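Local coordinates for protein metallo-beta-lactamase (Serratia marcescens, PDB 5AXO) that probably hydrolyses the amide bond of beta-lactam antibiotics with two zinc ions, as a subclass B3 metallo-beta-lactamase, at residues V65-S70 and T91-A96; D100-G105 and S118-S123. One frame throughout, in Å; residues are numbered along the deposited sequence.

Interaction 1 of 2, residues V65-S70 and T91-A96. With NA (sodium ion), chain K.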
loop_
_atom_site.group_PDB
_atom_site.type_symbol
_atom_site.label_atom_id
_atom_site.label_comp_id
_atom_site.label_asym_id
_atom_site.label_seq_id
_atom_site.Cartn_x
_atom_site.Cartn_y
_atom_site.Cartn_z
ATOM N N VAL A 65 9.421 -5.368 -14.339
ATOM C CA VAL A 65 9.074 -4.665 -13.097
ATOM C C VAL A 65 10.370 -4.140 -12.495
ATOM O O VAL A 65 11.254 -4.933 -12.164
ATOM C CB VAL A 65 8.362 -5.594 -12.115
ATOM C CG1 VAL A 65 8.108 -4.855 -10.797
ATOM C CG2 VAL A 65 7.035 -6.113 -12.703
ATOM N N LYS A 66 10.536 -2.824 -12.476
ATOM C CA LYS A 66 11.803 -2.188 -12.091
ATOM C C LYS A 66 11.877 -1.736 -10.650
ATOM O O LYS A 66 12.977 -1.688 -10.073
ATOM C CB LYS A 66 12.163 -1.040 -13.044
ATOM C CG LYS A 66 12.144 -1.471 -14.495
ATOM C CD LYS A 66 12.978 -2.675 -14.825
ATOM C CE LYS A 66 12.955 -2.954 -16.318
ATOM N NZ LYS A 66 13.715 -4.190 -16.629
ATOM N N TYR A 67 10.719 -1.382 -10.086
ATOM C CA TYR A 67 10.644 -0.950 -8.689
ATOM C C TYR A 67 9.487 -1.693 -8.037
ATOM O O TYR A 67 8.441 -1.891 -8.654
ATOM C CB TYR A 67 10.440 0.554 -8.541
ATOM C CG TYR A 67 11.615 1.414 -8.929
ATOM C CD1 TYR A 67 12.756 1.412 -8.166
ATOM C CD2 TYR A 67 11.581 2.206 -10.046
ATOM C CE1 TYR A 67 13.828 2.220 -8.482
ATOM C CE2 TYR A 67 12.687 2.942 -10.423
ATOM C CZ TYR A 67 13.770 2.976 -9.600
ATOM O OH TYR A 67 14.872 3.787 -9.894
ATOM N N ILE A 68 9.672 -2.017 -6.762
ATOM C CA ILE A 68 8.592 -2.456 -5.866
ATOM C C ILE A 68 8.535 -1.439 -4.766
ATOM O O ILE A 68 9.498 -1.284 -4.015
ATOM C CB ILE A 68 8.828 -3.834 -5.285
ATOM C CG1 ILE A 68 8.966 -4.855 -6.432
ATOM C CG2 ILE A 68 7.709 -4.237 -4.321
ATOM C CD1 ILE A 68 9.545 -6.171 -6.019
ATOM N N LEU A 69 7.382 -0.834 -4.591
ATOM C CA LEU A 69 7.152 0.200 -3.592
ATOM C C LEU A 69 6.415 -0.427 -2.409
ATOM O O LEU A 69 5.426 -1.151 -2.611
ATOM C CB LEU A 69 6.314 1.339 -4.175
ATOM C CG LEU A 69 6.800 1.918 -5.497
ATOM C CD1 LEU A 69 5.895 3.073 -5.884
ATOM C CD2 LEU A 69 8.265 2.310 -5.489
ATOM N N SER A 70 6.868 -0.187 -1.195
ATOM C CA SER A 70 6.252 -0.764 -0.014
ATOM C C SER A 70 5.452 0.304 0.723
ATOM O O SER A 70 6.004 1.388 0.999
ATOM C CB SER A 70 7.348 -1.267 0.927
ATOM O OG SER A 70 6.821 -1.721 2.164
ATOM N N THR A 91 14.308 -3.061 -7.637
ATOM C CA THR A 91 14.710 -2.374 -6.416
ATOM C C THR A 91 13.488 -2.069 -5.561
ATOM O O THR A 91 12.443 -1.703 -6.080
ATOM C CB THR A 91 15.437 -1.092 -6.727
ATOM O OG1 THR A 91 16.609 -1.432 -7.448
ATOM C CG2 THR A 91 15.824 -0.341 -5.479
ATOM N N VAL A 92 13.588 -2.330 -4.269
ATOM C CA VAL A 92 12.513 -2.096 -3.305
ATOM C C VAL A 92 12.677 -0.754 -2.618
ATOM O O VAL A 92 13.743 -0.491 -2.076
ATOM C CB VAL A 92 12.481 -3.243 -2.252
ATOM C CG1 VAL A 92 11.367 -3.007 -1.225
ATOM C CG2 VAL A 92 12.319 -4.603 -2.936
ATOM N N LEU A 93 11.644 0.084 -2.659
ATOM C CA LEU A 93 11.699 1.402 -2.036
ATOM C C LEU A 93 10.726 1.526 -0.900
ATOM O O LEU A 93 9.579 1.065 -1.008
ATOM C CB LEU A 93 11.407 2.466 -3.072
ATOM C CG LEU A 93 12.319 2.472 -4.284
ATOM C CD1 LEU A 93 11.899 3.580 -5.221
ATOM C CD2 LEU A 93 13.763 2.694 -3.879
ATOM N N ALA A 94 11.164 2.133 0.193
ATOM C CA ALA A 94 10.361 2.206 1.419
ATOM C C ALA A 94 10.743 3.404 2.245
ATOM O O ALA A 94 11.807 3.978 2.075
ATOM C CB ALA A 94 10.525 0.965 2.262
ATOM N N GLY A 95 9.868 3.795 3.160
ATOM C CA GLY A 95 10.221 4.804 4.148
ATOM C C GLY A 95 11.428 4.391 4.942
ATOM O O GLY A 95 11.620 3.228 5.245
ATOM N N ALA A 96 12.218 5.402 5.319
ATOM C CA ALA A 96 13.502 5.137 5.971
ATOM C C ALA A 96 13.398 4.171 7.131
ATOM O O ALA A 96 14.243 3.317 7.313
ATOM C CB ALA A 96 14.121 6.450 6.440
HETATM NA NA NA K . 7.396 2.285 3.253
HETATM O O HOH W 1 7.674 -0.236 4.395
#
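Ile68 is held by strand 91-95 through both its own N-H and its own C=O, the N-H given to Thr91 and the C=O taking the N-H of Leu93. Four backbone hydrogen bonds of this kind step between residues of the two segments in the fashion of a parallel pair, and the short axes run 28° apart at a closest approach of 4.7 Å. Ile68 N to Thr91 O measures 2.9 Å and is nearly straight at hydrogen, 167°. At the start of the ladder Thr91 N stands well above the carbonyl plane of Lys66 O; at its end Ser70 N meets Leu93 O at 3.0 Å almost head-on, with a C=O...N angle of 177°. Weaker CA-H...O contacts fill in between, such as Val92 CA to Ile68 O.

The closer apolar contacts lie on the face of Tyr67, Leu69, Thr91 and Leu93. Leu93 CD1 touches both Tyr67 CD1 at 3.8 Å and Leu69 CD2 at 3.9 Å. Thr91 runs alongside the tyrosine, its CB near ring atom CD1. Val135 of strand 134-137 packs on this face. On the other, Ile68 and Val92 meet more loosely, CB to CG2 at 4.3 Å.

Past the ladder, a sodium ion lies 2.8 Å from Ser70 O and also binds Thr71 O, Gly153 O and a water that donates to Ser70 OG.

Backbone bonds thus fix the register while leucine methyls, Thr91 and the tyrosine ring fill one face; the ion and water extend the polar contacts past the C-terminal end of the ladder, where the chain goes on to the zinc ligands His72 and His74.

Interaction 2 of 2, residues D100-G105 and S118-S123. With NA (sodium ion), chain L.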
loop_
_atom_site.group_PDB
_atom_site.type_symbol
_atom_site.label_atom_id
_atom_site.label_comp_id
_atom_site.label_asym_id
_atom_site.label_seq_id
_atom_site.Cartn_x
_atom_site.Cartn_y
_atom_site.Cartn_z
ATOM N N ASP A 100 14.983 -1.435 7.459
ATOM C CA ASP A 100 15.583 -2.542 8.158
ATOM C C ASP A 100 14.594 -3.697 8.402
ATOM O O ASP A 100 14.935 -4.848 8.244
ATOM C CB ASP A 100 16.180 -2.040 9.467
ATOM C CG ASP A 100 17.067 -3.054 10.102
ATOM O OD1 ASP A 100 18.000 -3.493 9.420
ATOM O OD2 ASP A 100 16.792 -3.465 11.244
ATOM N N THR A 101 13.313 -3.346 8.585
ATOM C CA THR A 101 12.299 -4.356 8.753
ATOM C C THR A 101 12.096 -5.127 7.458
ATOM O O THR A 101 11.925 -6.343 7.474
ATOM C CB THR A 101 10.952 -3.753 9.183
ATOM O OG1 THR A 101 11.148 -2.906 10.331
ATOM C CG2 THR A 101 9.958 -4.824 9.481
ATOM N N LEU A 102 12.113 -4.425 6.312
ATOM C CA LEU A 102 11.949 -5.139 5.037
ATOM C C LEU A 102 13.166 -6.043 4.782
ATOM O O LEU A 102 12.994 -7.085 4.159
ATOM C CB LEU A 102 11.810 -4.180 3.880
ATOM C CG LEU A 102 10.480 -3.421 3.897
ATOM C CD1 LEU A 102 10.483 -2.398 2.774
ATOM C CD2 LEU A 102 9.251 -4.314 3.782
ATOM N N ARG A 103 14.360 -5.587 5.157
ATOM C CA ARG A 103 15.563 -6.417 4.939
ATOM C C ARG A 103 15.563 -7.673 5.779
ATOM O O ARG A 103 16.039 -8.712 5.338
ATOM C CB ARG A 103 16.803 -5.630 5.270
ATOM C CG ARG A 103 17.050 -4.581 4.223
ATOM C CD ARG A 103 18.238 -3.742 4.572
ATOM N NE ARG A 103 18.597 -2.909 3.449
ATOM C CZ ARG A 103 19.393 -1.856 3.518
ATOM N NH1 ARG A 103 19.851 -1.436 4.694
ATOM N NH2 ARG A 103 19.672 -1.182 2.421
ATOM N N THR A 104 15.067 -7.585 7.006
ATOM C CA THR A 104 15.176 -8.703 7.948
ATOM C C THR A 104 13.887 -9.518 8.075
ATOM O O THR A 104 13.890 -10.632 8.601
ATOM C CB THR A 104 15.549 -8.206 9.342
ATOM O OG1 THR A 104 14.513 -7.369 9.869
ATOM C CG2 THR A 104 16.877 -7.422 9.310
ATOM N N GLY A 105 12.762 -8.877 7.777
ATOM C CA GLY A 105 11.444 -9.446 7.988
ATOM C C GLY A 105 10.995 -9.476 9.434
ATOM O O GLY A 105 10.064 -10.183 9.761
ATOM N N SER A 118 3.914 -11.644 13.077
ATOM C CA SER A 118 4.702 -12.762 12.547
ATOM C C SER A 118 5.754 -12.240 11.584
ATOM O O SER A 118 5.480 -11.352 10.757
ATOM C CB SER A 118 3.816 -13.764 11.843
ATOM O OG SER A 118 2.963 -14.404 12.793
ATOM N N ASN A 119 6.954 -12.815 11.671
ATOM C CA ASN A 119 8.037 -12.456 10.794
ATOM C C ASN A 119 7.758 -12.899 9.376
ATOM O O ASN A 119 6.899 -13.748 9.141
ATOM C CB ASN A 119 9.362 -13.106 11.226
ATOM C CG ASN A 119 9.852 -12.651 12.576
ATOM O OD1 ASN A 119 9.396 -11.703 13.147
ATOM N ND2 ASN A 119 10.832 -13.364 13.072
ATOM N N PHE A 120 8.412 -12.264 8.417
ATOM C CA PHE A 120 8.211 -12.615 7.016
ATOM C C PHE A 120 9.594 -12.615 6.307
ATOM O O PHE A 120 10.620 -12.272 6.917
ATOM C CB PHE A 120 7.214 -11.644 6.357
ATOM C CG PHE A 120 7.645 -10.202 6.425
ATOM C CD1 PHE A 120 7.258 -9.394 7.494
ATOM C CD2 PHE A 120 8.372 -9.607 5.399
ATOM C CE1 PHE A 120 7.624 -8.079 7.564
ATOM C CE2 PHE A 120 8.769 -8.307 5.491
ATOM C CZ PHE A 120 8.365 -7.511 6.551
ATOM N N PRO A 121 9.654 -13.047 5.031
ATOM C CA PRO A 121 10.988 -13.207 4.432
ATOM C C PRO A 121 11.643 -11.841 4.207
ATOM O O PRO A 121 11.026 -10.930 3.637
ATOM C CB PRO A 121 10.681 -13.917 3.105
ATOM C CG PRO A 121 9.411 -14.661 3.360
ATOM C CD PRO A 121 8.613 -13.760 4.256
ATOM N N GLY A 122 12.909 -11.715 4.569
ATOM C CA GLY A 122 13.634 -10.523 4.267
ATOM C C GLY A 122 13.916 -10.359 2.783
ATOM O O GLY A 122 14.089 -11.323 2.059
ATOM N N SER A 123 13.937 -9.109 2.327
ATOM C CA SER A 123 14.157 -8.755 0.924
ATOM C C SER A 123 15.565 -8.227 0.715
ATOM O O SER A 123 16.094 -7.544 1.553
ATOM C CB SER A 123 13.108 -7.731 0.478
ATOM O OG SER A 123 13.210 -7.436 -0.922
HETATM NA NA NA L . 9.182 -0.947 10.887
HETATM O O HOH W 2 12.328 -12.987 8.906
HETATM O O HOH W 3 7.152 -2.778 11.203
#
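Phe120 holds CG between its backbone N and carbonyl carbon (chi1 58°), a setting that swings the ring back over Gly105. The glycine has a positive phi of 75° and is the first residue to leave the helical conformation after helix 99-104. Together these torsions put Gly105 CA over the centre of the ring, 3.8 Å from the centroid and only 8° off the normal: a CH-pi contact on one face. Gly105 O lies over the same ring, while Leu102 CD2 approaches the far atom CZ obliquely.

Two backbone hydrogen bonds clamp the segments. Phe120 N reaches Gly105 O at 3.0 Å, in the carbonyl plane and on a lone pair; Ser123 N reaches Leu102 O at 2.9 Å with the donor tilted slightly from that plane. Between them the backbones approach closely at both glycines: Gly122 passes near the helix end, its CA 3.2 Å from Arg103 O, and Gly105 CA points a hydrogen at Phe120 O at 3.1 Å. One water donates to both Thr104 O and Phe120 O, bridging the carbonyls.

Thr101 OG1 binds a sodium ion at 2.8 Å, together with Asn98 OD1 and a water. Arg103 NH2 bonds to Val126 O.

The arrangement is a helix C-terminus tied down by the loop that leads to strand 126-129. It lies beside the active site: the Phe120 ring packs on Glu75 and Ala78 of helix 75-78, and the Phe120 side chain is about 5 Å from that of the zinc ligand His74.

Interaction 1 is buried inside the seven-stranded sheet, whereas interaction 2 sits farther out, its centre about 16 Å from that of the chain, against about 11 Å for interaction 1, and is partly exposed. The first follows a regular parallel ladder with an apolar face; the second joins a helix end to an irregular loop through two backbone bonds, glycine contacts and a single aromatic ring. They are consecutive along the chain, strand 91-95 leading into helix 99-104, and they touch directly: Leu102 CD1 lies 3.4 Å from Ala94 CB and 3.8 Å from Ser70 OG, while Val92 CG2 meets Ser123 OG at 3.6 Å. Leu102 therefore belongs to both neighbourhoods, packing the helix against the strand.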